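Local structure of 2-hydroxyisobutanoyl-CoA mutase large subunit (Aquincola tertiaricarbonis, 4R3U) at residues 123-134 with 173-182; 313-324 with 335-343. The protein catalyses, together with its small cobalamin-binding subunit, the reversible isomerization of 2-hydroxyisobutyryl-CoA and (S)-3-hydroxybutyryl-CoA. All blocks are in the same frame, centred on the assembly; numbering follows the deposited sequence.

Contact 1. Residues 123-134 with 173-182; sequences TGISTDFDMPTL and ISVSFTINPS. With 3KK (S-{(3R,5R,9R)-1-[(2R,3S,4R,5R)-5-(6-amino-9H-purin-9-yl)-4-hydroxy-3-(phosphonooxy)tetrahydrofuran-2-yl]-3,5,9-trihydroxy-8,8-dimethyl-3,5-dioxido-10,14-dioxo-2,4,6-trioxa-11,15-diaza-3lambda~5~,5lambda~5~-diphosphaheptadecan-17-yl} 2-hydroxy-2-methylpropanethioate), chain F.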
# COMPACT_ATOMS: atom_id res chain seq x y z
N THR A 123 13.81 -6.67 13.50
CA THR A 123 14.06 -7.99 14.08
C THR A 123 15.31 -8.69 13.54
O THR A 123 15.64 -9.80 13.97
CB THR A 123 12.74 -8.82 14.00
OG1 THR A 123 12.34 -8.94 12.63
CG2 THR A 123 11.59 -8.17 14.80
N GLY A 124 16.01 -8.03 12.63
CA GLY A 124 17.25 -8.49 12.03
C GLY A 124 18.12 -7.32 11.61
O GLY A 124 17.59 -6.30 11.21
N ILE A 125 19.44 -7.47 11.70
CA ILE A 125 20.38 -6.42 11.29
C ILE A 125 20.84 -6.63 9.83
O ILE A 125 21.15 -7.75 9.44
CB ILE A 125 21.56 -6.35 12.30
CG1 ILE A 125 21.16 -5.52 13.53
CG2 ILE A 125 22.89 -5.85 11.68
CD1 ILE A 125 21.82 -5.99 14.80
N SER A 126 20.87 -5.54 9.04
CA SER A 126 21.40 -5.55 7.68
C SER A 126 22.46 -4.45 7.62
O SER A 126 22.24 -3.35 8.14
CB SER A 126 20.31 -5.33 6.63
OG SER A 126 20.83 -5.23 5.31
N THR A 127 23.59 -4.73 7.01
CA THR A 127 24.67 -3.75 6.94
C THR A 127 25.15 -3.56 5.50
O THR A 127 25.49 -4.54 4.82
CB THR A 127 25.86 -4.19 7.83
OG1 THR A 127 25.39 -4.90 8.99
CG2 THR A 127 26.79 -3.02 8.19
N ASP A 128 25.16 -2.29 5.05
CA ASP A 128 25.71 -1.84 3.78
C ASP A 128 27.01 -1.13 4.02
O ASP A 128 27.14 -0.33 4.94
CB ASP A 128 24.75 -0.98 2.97
CG ASP A 128 23.92 -1.87 2.06
OD1 ASP A 128 23.67 -3.04 2.45
OD2 ASP A 128 23.45 -1.37 0.98
N PHE A 129 27.99 -1.43 3.19
CA PHE A 129 29.37 -0.96 3.30
C PHE A 129 29.71 0.10 2.27
O PHE A 129 29.03 0.22 1.25
CB PHE A 129 30.34 -2.16 3.23
CG PHE A 129 30.04 -3.20 4.29
CD1 PHE A 129 30.61 -3.12 5.56
CD2 PHE A 129 29.13 -4.23 4.04
CE1 PHE A 129 30.27 -4.04 6.56
CE2 PHE A 129 28.79 -5.14 5.04
CZ PHE A 129 29.38 -5.05 6.29
N ASP A 130 30.75 0.91 2.55
CA ASP A 130 31.18 1.91 1.61
C ASP A 130 31.93 1.26 0.42
O ASP A 130 32.28 0.07 0.48
CB ASP A 130 32.01 2.99 2.32
CG ASP A 130 33.31 2.55 2.94
OD1 ASP A 130 33.76 1.44 2.65
OD2 ASP A 130 33.91 3.36 3.65
N MET A 131 32.21 2.04 -0.61
CA MET A 131 32.91 1.59 -1.79
C MET A 131 34.29 1.04 -1.51
O MET A 131 34.55 -0.07 -1.97
CB MET A 131 32.93 2.66 -2.89
CG MET A 131 31.56 3.01 -3.43
SD MET A 131 30.46 1.59 -3.68
CE MET A 131 31.20 0.74 -5.03
N PRO A 132 35.17 1.71 -0.71
CA PRO A 132 36.50 1.10 -0.43
C PRO A 132 36.39 -0.33 0.11
O PRO A 132 37.02 -1.25 -0.44
CB PRO A 132 37.12 2.07 0.59
CG PRO A 132 36.50 3.38 0.27
CD PRO A 132 35.07 3.07 -0.12
N THR A 133 35.52 -0.55 1.11
CA THR A 133 35.26 -1.83 1.76
C THR A 133 34.72 -2.88 0.78
O THR A 133 35.17 -4.02 0.78
CB THR A 133 34.36 -1.60 3.00
OG1 THR A 133 35.00 -0.65 3.85
CG2 THR A 133 34.05 -2.87 3.78
N LEU A 134 33.75 -2.46 -0.06
CA LEU A 134 33.13 -3.30 -1.09
C LEU A 134 34.15 -3.75 -2.15
O LEU A 134 34.11 -4.89 -2.63
CB LEU A 134 31.96 -2.56 -1.75
CG LEU A 134 30.68 -2.38 -0.90
CD1 LEU A 134 29.68 -1.45 -1.60
CD2 LEU A 134 30.04 -3.72 -0.53
N ILE A 173 20.28 -12.00 18.01
CA ILE A 173 19.78 -11.33 16.80
C ILE A 173 20.63 -11.76 15.59
O ILE A 173 21.85 -11.90 15.73
CB ILE A 173 19.67 -9.76 16.94
CG1 ILE A 173 18.81 -9.14 15.81
CG2 ILE A 173 21.03 -9.06 17.08
CD1 ILE A 173 18.27 -7.67 16.06
N SER A 174 20.00 -11.95 14.41
CA SER A 174 20.77 -12.28 13.19
C SER A 174 21.38 -11.00 12.58
O SER A 174 20.77 -9.92 12.62
CB SER A 174 19.93 -13.02 12.15
OG SER A 174 18.83 -12.25 11.71
N VAL A 175 22.62 -11.14 12.06
CA VAL A 175 23.41 -10.07 11.45
C VAL A 175 23.81 -10.38 10.00
O VAL A 175 24.67 -11.25 9.77
CB VAL A 175 24.64 -9.67 12.33
CG1 VAL A 175 25.48 -8.57 11.66
CG2 VAL A 175 24.22 -9.26 13.74
N SER A 176 23.25 -9.59 9.07
CA SER A 176 23.50 -9.62 7.63
C SER A 176 24.55 -8.56 7.22
O SER A 176 24.50 -7.41 7.67
CB SER A 176 22.20 -9.40 6.84
OG SER A 176 22.42 -9.54 5.45
N PHE A 177 25.47 -8.96 6.33
CA PHE A 177 26.53 -8.11 5.76
C PHE A 177 26.39 -8.09 4.23
O PHE A 177 26.48 -9.15 3.59
CB PHE A 177 27.92 -8.63 6.15
CG PHE A 177 28.36 -8.46 7.59
CD1 PHE A 177 27.90 -7.39 8.36
CD2 PHE A 177 29.28 -9.34 8.16
CE1 PHE A 177 28.35 -7.22 9.67
CE2 PHE A 177 29.73 -9.17 9.47
CZ PHE A 177 29.28 -8.10 10.21
N THR A 178 26.11 -6.91 3.65
CA THR A 178 26.01 -6.78 2.19
C THR A 178 27.44 -6.59 1.65
O THR A 178 27.84 -5.49 1.25
CB THR A 178 25.11 -5.64 1.82
OG1 THR A 178 23.88 -5.83 2.48
CG2 THR A 178 24.91 -5.52 0.33
N ILE A 179 28.21 -7.67 1.71
CA ILE A 179 29.60 -7.69 1.34
C ILE A 179 29.81 -8.77 0.26
O ILE A 179 29.15 -9.79 0.29
CB ILE A 179 30.49 -7.85 2.63
CG1 ILE A 179 31.99 -7.53 2.37
CG2 ILE A 179 30.27 -9.20 3.33
CD1 ILE A 179 32.35 -6.06 2.38
N ASN A 180 30.64 -8.47 -0.73
CA ASN A 180 30.81 -9.36 -1.87
C ASN A 180 32.23 -9.89 -2.17
O ASN A 180 32.58 -10.92 -1.60
CB ASN A 180 30.02 -8.86 -3.09
CG ASN A 180 28.54 -8.78 -2.80
OD1 ASN A 180 27.85 -9.78 -2.80
ND2 ASN A 180 28.03 -7.58 -2.52
N PRO A 181 33.10 -9.26 -3.02
CA PRO A 181 34.43 -9.85 -3.26
C PRO A 181 35.31 -9.99 -2.00
O PRO A 181 36.20 -10.85 -1.97
CB PRO A 181 35.05 -8.93 -4.32
CG PRO A 181 34.29 -7.67 -4.24
CD PRO A 181 32.91 -8.03 -3.83
N SER A 182 35.06 -9.16 -0.98
CA SER A 182 35.82 -9.19 0.28
C SER A 182 34.95 -9.77 1.42
O SER A 182 35.25 -9.56 2.61
CB SER A 182 36.32 -7.79 0.63
OG SER A 182 35.24 -6.88 0.69
C4 3KK F . 23.40 -3.11 -2.27
C3 3KK F . 22.05 -3.37 -1.61
C2 3KK F . 20.91 -3.07 -2.59
O3 3KK F . 21.95 -2.50 -0.50
C1 3KK F . 21.91 -4.82 -1.12
O1 3KK F . 22.31 -5.78 -1.77
S1P 3KK F . 21.13 -4.94 0.46
C2P 3KK F . 21.14 -6.72 0.79
C3P 3KK F . 20.77 -6.98 2.23
N4P 3KK F . 20.70 -8.42 2.43
C5P 3KK F . 19.98 -8.98 3.40
O5P 3KK F . 19.32 -8.34 4.23
C6P 3KK F . 20.05 -10.51 3.40
C7P 3KK F . 19.32 -11.12 4.59
N8P 3KK F . 19.33 -12.59 4.48
C9P 3KK F . 18.93 -13.36 5.51
O9P 3KK F . 18.57 -12.89 6.59
CAP 3KK F . 19.06 -14.89 5.30
OAP 3KK F . 20.25 -15.24 4.55
CBP 3KK F . 17.77 -15.65 4.86
CDP 3KK F . 18.00 -17.17 4.93
CEP 3KK F . 17.37 -15.30 3.42
CCP 3KK F . 16.59 -15.34 5.80
O6A 3KK F . 17.01 -15.59 7.16
P2A 3KK F . 16.28 -15.03 8.45
O4A 3KK F . 15.90 -13.63 8.24
O5A 3KK F . 17.12 -15.38 9.62
O3A 3KK F . 14.91 -15.92 8.41
P1A 3KK F . 14.77 -17.54 8.64
O1A 3KK F . 16.06 -18.26 8.46
O2A 3KK F . 13.61 -17.98 7.84
O5B 3KK F . 14.32 -17.48 10.20
C5B 3KK F . 15.25 -17.55 11.30
C4B 3KK F . 14.97 -18.80 12.16
O4B 3KK F . 13.55 -18.95 12.45
C3B 3KK F . 15.40 -20.07 11.43
O3B 3KK F . 15.95 -20.98 12.41
P3B 3KK F . 17.51 -21.37 12.49
O8A 3KK F . 17.75 -21.98 11.16
O7A 3KK F . 18.17 -20.08 12.74
O9A 3KK F . 17.53 -22.31 13.64
C2B 3KK F . 14.10 -20.60 10.86
O2B 3KK F . 14.15 -22.02 10.66
C1B 3KK F . 13.10 -20.21 11.92
N9A 3KK F . 11.72 -20.04 11.37
C8A 3KK F . 11.28 -19.15 10.49
N7A 3KK F . 9.98 -19.37 10.29
C5A 3KK F . 9.60 -20.39 11.07
C4A 3KK F . 10.69 -20.81 11.75
N3A 3KK F . 10.63 -21.84 12.63
C2A 3KK F . 9.40 -22.50 12.86
N1A 3KK F . 8.28 -22.03 12.13
C6A 3KK F . 8.42 -21.01 11.25
N6A 3KK F . 7.37 -20.56 10.55
O HOH W 1 23.00 -6.80 4.84
O HOH W 2 27.26 -2.88 1.09
O HOH W 3 33.19 -6.74 -0.78
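Ile125 N and Ile125 O reach Ser174 O and Ser176 N, the first bond 2.9 Å long and nearly straight at 171°, and Thr178 N continues the parallel ladder to Thr127 O. Ser176 O is met twice by Thr127: weakly by the backbone N, and by OG1 at 3.0 Å, since chi1 of -33° keeps that hydroxyl beside its own N. Strands 125-128 and 175-178 are neighbours in the parallel barrel of the TIM type that holds the acyl-CoA, and their side chains alternate between two faces. Ser126, Asp128, Ser176 and Thr178 face the substrate. Thr178 OG1 donates to Asp128 OD1 (2.8 Å), meeting it nearly along its C-O axis, a bond that would limit rotation of the carboxylate, whose OD2 lies close to O3 of the bound 2-hydroxyisobutyryl thioester. Asp128 is thought to matter for stereospecificity. One water joins Ser126 OG, Ser176 OG and Thr178 OG1 and also accepts from Thr127 N. On the other face, apolar contacts take over: Ile125 CG2 lies alongside Val175 CG1 (3.8 Å); Ile125 also packs on helix 107-119, Val175 on helix 183-196. The edge of Phe129 is directed at the face of Phe177 in an offset edge-to-face pair, planes at 71°, while Ile179 CD1 covers a Phe129 face. Phe129 O is hydrogen-bonded to cobalamin N40. Asp130 OD1 N-caps the following helix through Thr133 N (3.1 Å).

Contact 2. Residues 313-324 with 335-343; sequences FRALRRCYAKIM and SMRLRFHCQ. With 3HC (3-hydroxybutanoyl-coenzyme A), chain E.
Leu338 inserts its side chain between Arg317 and Tyr320, joining helix 306-327 to the approach of strand 340-344 within a beta-alpha-beta unit of the TIM-type barrel. Its CG is anti to the backbone N (chi1 -175°), which carries CD1 to Tyr320 CB at 3.6 Å, while Leu338 CB lies 3.5 Å from Tyr320 CD2. Arg317 crosses Leu338 at about a right angle, its CG against Leu338 CB. Farther out the arginine chain bends at chi3 and brings NH1 to the edge of the Phe340 ring, in the ring plane, 3.7 Å from CE1; the polar end of Arg317 is held chiefly by Thr83. The neighbouring atom of that ring, Phe340 CZ, lies over one face of Phe313. The two planes are 28° apart but slid, so the rings barely overlap, with centroids 5.0 Å from each other. Phe313 CZ also touches Cys342 SG, a sulfur-aromatic contact that comes in obliquely, 55° off the ring normal. Toward the C-terminal end of the helix segment, Met324 CG sits over one face of Tyr320, toward the rim, and approaches Ser335 O at 3.3 Å, and Met324 CB packs on Met336 CG. Leu338, Phe340 and Cys342 thus face the helix, whereas Arg339, His341 and Gln343, alternating with them, belong to the acyl-CoA pocket: 3-hydroxybutanoyl-CoA lays its O5P over the centre of the His341 ring, and His341 ND1 is hydrogen-bonded to Ser375. Where Ala321 meets Met336, the backbones come close enough for a CA-H...O contact. A water completes the junction, donating to Arg317 O and Met336 O and accepting from Leu338 N at 2.8 Å.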
# COMPACT_ATOMS: atom_id res chain seq x y z
N PHE A 313 8.12 -15.45 -7.41
CA PHE A 313 8.62 -16.00 -6.15
C PHE A 313 8.23 -17.47 -5.98
O PHE A 313 9.06 -18.27 -5.56
CB PHE A 313 8.12 -15.17 -4.96
CG PHE A 313 8.52 -13.71 -4.90
CD1 PHE A 313 9.85 -13.33 -5.09
CD2 PHE A 313 7.59 -12.72 -4.57
CE1 PHE A 313 10.23 -11.98 -4.98
CE2 PHE A 313 7.96 -11.37 -4.49
CZ PHE A 313 9.28 -11.02 -4.68
N ARG A 314 6.97 -17.82 -6.33
CA ARG A 314 6.43 -19.18 -6.25
C ARG A 314 7.07 -20.06 -7.30
O ARG A 314 7.47 -21.19 -6.98
CB ARG A 314 4.89 -19.17 -6.36
CG ARG A 314 4.24 -18.38 -5.22
CD ARG A 314 2.78 -18.08 -5.48
NE ARG A 314 1.90 -19.14 -5.01
CZ ARG A 314 1.35 -20.07 -5.78
NH1 ARG A 314 1.58 -20.08 -7.09
NH2 ARG A 314 0.56 -21.00 -5.25
N ALA A 315 7.27 -19.52 -8.52
CA ALA A 315 7.97 -20.22 -9.61
C ALA A 315 9.42 -20.52 -9.22
O ALA A 315 9.88 -21.62 -9.45
CB ALA A 315 7.94 -19.40 -10.89
N LEU A 316 10.12 -19.56 -8.62
CA LEU A 316 11.51 -19.73 -8.16
C LEU A 316 11.62 -20.87 -7.16
O LEU A 316 12.50 -21.71 -7.31
CB LEU A 316 12.03 -18.43 -7.51
CG LEU A 316 12.60 -17.40 -8.47
CD1 LEU A 316 12.56 -16.02 -7.88
CD2 LEU A 316 14.00 -17.79 -8.91
N ARG A 317 10.71 -20.92 -6.17
CA ARG A 317 10.68 -21.98 -5.16
C ARG A 317 10.48 -23.34 -5.77
O ARG A 317 11.13 -24.30 -5.33
CB ARG A 317 9.61 -21.72 -4.10
CG ARG A 317 10.12 -20.90 -2.91
CD ARG A 317 9.26 -21.08 -1.67
NE ARG A 317 7.89 -20.62 -1.91
CZ ARG A 317 7.45 -19.39 -1.65
NH1 ARG A 317 8.24 -18.50 -1.07
NH2 ARG A 317 6.21 -19.06 -1.95
N ARG A 318 9.58 -23.45 -6.79
CA ARG A 318 9.27 -24.70 -7.49
C ARG A 318 10.45 -25.18 -8.34
O ARG A 318 10.80 -26.36 -8.28
CB ARG A 318 7.99 -24.56 -8.34
CG ARG A 318 7.52 -25.88 -8.99
CD ARG A 318 6.02 -25.90 -9.16
NE ARG A 318 5.61 -25.29 -10.42
CZ ARG A 318 4.41 -24.78 -10.66
NH1 ARG A 318 4.12 -24.29 -11.85
NH2 ARG A 318 3.48 -24.76 -9.71
N CYS A 319 11.05 -24.26 -9.12
CA CYS A 319 12.21 -24.49 -9.99
C CYS A 319 13.41 -24.96 -9.17
O CYS A 319 14.04 -25.96 -9.51
CB CYS A 319 12.53 -23.24 -10.80
SG CYS A 319 11.30 -22.82 -12.05
N TYR A 320 13.66 -24.26 -8.05
CA TYR A 320 14.73 -24.57 -7.12
C TYR A 320 14.57 -25.97 -6.55
O TYR A 320 15.55 -26.72 -6.54
CB TYR A 320 14.78 -23.54 -5.98
CG TYR A 320 15.81 -23.87 -4.92
CD1 TYR A 320 17.17 -23.71 -5.17
CD2 TYR A 320 15.42 -24.36 -3.68
CE1 TYR A 320 18.12 -24.00 -4.19
CE2 TYR A 320 16.36 -24.65 -2.69
CZ TYR A 320 17.71 -24.48 -2.96
OH TYR A 320 18.64 -24.77 -2.00
N ALA A 321 13.35 -26.33 -6.07
CA ALA A 321 13.07 -27.67 -5.52
C ALA A 321 13.39 -28.75 -6.55
O ALA A 321 14.14 -29.69 -6.23
CB ALA A 321 11.62 -27.77 -5.10
N LYS A 322 12.87 -28.58 -7.80
CA LYS A 322 13.05 -29.51 -8.91
C LYS A 322 14.51 -29.71 -9.28
O LYS A 322 14.91 -30.85 -9.51
CB LYS A 322 12.18 -29.12 -10.11
CG LYS A 322 10.70 -29.37 -9.86
CD LYS A 322 9.78 -28.84 -10.95
CE LYS A 322 8.37 -29.36 -10.72
NZ LYS A 322 7.47 -29.07 -11.86
N ILE A 323 15.30 -28.62 -9.31
CA ILE A 323 16.74 -28.62 -9.66
C ILE A 323 17.53 -29.41 -8.62
O ILE A 323 18.28 -30.31 -8.98
CB ILE A 323 17.27 -27.17 -9.83
CG1 ILE A 323 16.67 -26.47 -11.08
CG2 ILE A 323 18.80 -27.12 -9.87
CD1 ILE A 323 16.82 -24.86 -11.05
N MET A 324 17.34 -29.08 -7.33
CA MET A 324 18.01 -29.71 -6.20
C MET A 324 17.71 -31.21 -6.10
O MET A 324 18.65 -32.01 -5.98
CB MET A 324 17.69 -28.95 -4.89
CG MET A 324 18.17 -27.50 -4.90
SD MET A 324 19.88 -27.19 -5.49
CE MET A 324 20.77 -27.63 -4.10
N SER A 335 17.21 -29.12 1.59
CA SER A 335 18.04 -28.84 0.41
C SER A 335 17.17 -28.34 -0.76
O SER A 335 17.67 -27.71 -1.68
CB SER A 335 18.75 -30.11 -0.03
OG SER A 335 19.74 -30.49 0.91
N MET A 336 15.87 -28.68 -0.74
CA MET A 336 14.93 -28.32 -1.79
C MET A 336 14.06 -27.10 -1.43
O MET A 336 13.41 -26.54 -2.33
CB MET A 336 14.10 -29.56 -2.20
CG MET A 336 14.96 -30.75 -2.61
SD MET A 336 14.11 -32.33 -2.49
CE MET A 336 15.26 -33.22 -1.56
N ARG A 337 14.07 -26.65 -0.14
CA ARG A 337 13.31 -25.47 0.26
C ARG A 337 14.08 -24.15 0.14
O ARG A 337 15.05 -23.91 0.86
CB ARG A 337 12.49 -25.62 1.57
CG ARG A 337 13.27 -25.91 2.84
CD ARG A 337 13.45 -24.68 3.72
NE ARG A 337 14.48 -24.88 4.76
CZ ARG A 337 15.80 -24.71 4.58
NH1 ARG A 337 16.27 -24.36 3.39
NH2 ARG A 337 16.64 -24.90 5.59
N LEU A 338 13.65 -23.30 -0.82
CA LEU A 338 14.23 -21.99 -1.09
C LEU A 338 13.82 -21.01 -0.02
O LEU A 338 12.64 -20.83 0.24
CB LEU A 338 13.82 -21.49 -2.50
CG LEU A 338 14.44 -20.18 -3.01
CD1 LEU A 338 14.73 -20.26 -4.49
CD2 LEU A 338 13.54 -18.98 -2.72
N ARG A 339 14.82 -20.39 0.60
CA ARG A 339 14.64 -19.35 1.61
C ARG A 339 15.21 -18.09 0.95
O ARG A 339 16.25 -18.18 0.28
CB ARG A 339 15.41 -19.65 2.93
CG ARG A 339 14.98 -20.92 3.69
CD ARG A 339 15.92 -21.22 4.83
NE ARG A 339 17.31 -21.24 4.35
CZ ARG A 339 18.37 -20.84 5.05
NH1 ARG A 339 18.24 -20.42 6.29
NH2 ARG A 339 19.57 -20.88 4.50
N PHE A 340 14.51 -16.94 1.09
CA PHE A 340 14.95 -15.70 0.46
C PHE A 340 14.67 -14.42 1.23
O PHE A 340 13.66 -14.32 1.94
CB PHE A 340 14.47 -15.59 -1.01
CG PHE A 340 13.03 -15.19 -1.22
CD1 PHE A 340 12.00 -16.13 -1.08
CD2 PHE A 340 12.69 -13.90 -1.63
CE1 PHE A 340 10.66 -15.77 -1.33
CE2 PHE A 340 11.36 -13.54 -1.84
CZ PHE A 340 10.35 -14.47 -1.71
N HIS A 341 15.61 -13.46 1.10
CA HIS A 341 15.47 -12.11 1.61
C HIS A 341 14.91 -11.36 0.42
O HIS A 341 15.21 -11.68 -0.74
CB HIS A 341 16.82 -11.50 2.00
CG HIS A 341 16.75 -10.02 2.31
ND1 HIS A 341 16.15 -9.54 3.47
CD2 HIS A 341 17.16 -8.96 1.57
CE1 HIS A 341 16.22 -8.23 3.40
NE2 HIS A 341 16.83 -7.83 2.30
N CYS A 342 14.08 -10.36 0.69
CA CYS A 342 13.46 -9.56 -0.35
C CYS A 342 13.67 -8.07 -0.04
O CYS A 342 13.66 -7.66 1.11
CB CYS A 342 11.97 -9.91 -0.48
SG CYS A 342 11.14 -9.17 -1.90
N GLN A 343 13.86 -7.27 -1.09
CA GLN A 343 13.94 -5.83 -0.98
C GLN A 343 13.00 -5.32 -2.03
O GLN A 343 12.94 -5.89 -3.12
CB GLN A 343 15.37 -5.31 -1.20
CG GLN A 343 15.52 -3.80 -0.95
CD GLN A 343 16.95 -3.30 -1.04
OE1 GLN A 343 17.92 -4.06 -1.03
NE2 GLN A 343 17.11 -2.01 -1.09
N1A 3HC E . 8.26 -22.01 12.11
C2A 3HC E . 9.40 -22.54 12.89
N3A 3HC E . 10.65 -21.82 12.61
C4A 3HC E . 10.70 -20.79 11.73
C5A 3HC E . 9.61 -20.38 11.05
C6A 3HC E . 8.42 -21.00 11.23
N6A 3HC E . 7.38 -20.55 10.53
N7A 3HC E . 9.98 -19.35 10.29
C8A 3HC E . 11.27 -19.13 10.49
N9A 3HC E . 11.72 -20.03 11.36
C1B 3HC E . 13.10 -20.20 11.91
C2B 3HC E . 14.11 -20.59 10.85
O2B 3HC E . 14.16 -22.01 10.65
C3B 3HC E . 15.41 -20.05 11.43
O3B 3HC E . 15.95 -20.96 12.42
P3B 3HC E . 17.51 -21.37 12.49
O7A 3HC E . 18.18 -20.07 12.74
O8A 3HC E . 17.53 -22.30 13.65
O9A 3HC E . 17.74 -21.99 11.17
C4B 3HC E . 14.97 -18.78 12.16
O4B 3HC E . 13.55 -18.94 12.45
C5B 3HC E . 15.25 -17.53 11.30
O5B 3HC E . 14.32 -17.46 10.20
P1A 3HC E . 14.76 -17.53 8.64
O1A 3HC E . 16.05 -18.26 8.46
O2A 3HC E . 13.60 -17.97 7.85
O3A 3HC E . 14.91 -15.91 8.40
P2A 3HC E . 16.27 -15.03 8.44
O4A 3HC E . 15.89 -13.62 8.23
O5A 3HC E . 17.11 -15.37 9.61
O6A 3HC E . 17.00 -15.58 7.15
CBP 3HC E . 17.77 -15.65 4.85
CCP 3HC E . 16.59 -15.34 5.80
CDP 3HC E . 18.00 -17.17 4.93
CEP 3HC E . 17.38 -15.30 3.41
CAP 3HC E . 19.07 -14.89 5.30
OAP 3HC E . 20.25 -15.24 4.54
C9P 3HC E . 18.94 -13.36 5.51
O9P 3HC E . 18.59 -12.89 6.59
N8P 3HC E . 19.33 -12.58 4.48
C7P 3HC E . 19.32 -11.12 4.59
C6P 3HC E . 20.04 -10.50 3.40
C5P 3HC E . 19.97 -8.97 3.41
O5P 3HC E . 19.31 -8.34 4.24
N4P 3HC E . 20.70 -8.41 2.44
C3P 3HC E . 20.76 -6.97 2.25
C2P 3HC E . 21.13 -6.71 0.81
S1P 3HC E . 21.14 -4.94 0.42
C1 3HC E . 21.66 -5.09 -1.30
O1 3HC E . 22.52 -5.87 -1.69
C2 3HC E . 20.88 -4.24 -2.32
C3 3HC E . 21.33 -2.77 -2.32
O3 3HC E . 21.17 -2.23 -1.02
C4 3HC E . 22.79 -2.63 -2.79
O HOH W 4 12.01 -24.49 -2.76

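Overall arrangement
Along the chain, both segments of contact 1 precede those of contact 2, and all fall within the methylmalonyl-CoA mutase family region. The contact centres are 23 Å apart and their nearest atoms about 6 Å, without touching. Both draw on one parallel sheet, that of the TIM-type barrel: strands 175-178 and 125-128 are adjacent in it, and strands 97-102 and 375-377 separate 125-128 from 340-344. Contact 1 pairs two strands, whereas contact 2 seats helix 306-327 on the outer side of a third. Each sends alternate residues inward to the same acyl-CoA pocket, and Asp128 and Gln343 both also border 5'-deoxyadenosine, so the two contacts build different parts of the wall round one reaction chamber.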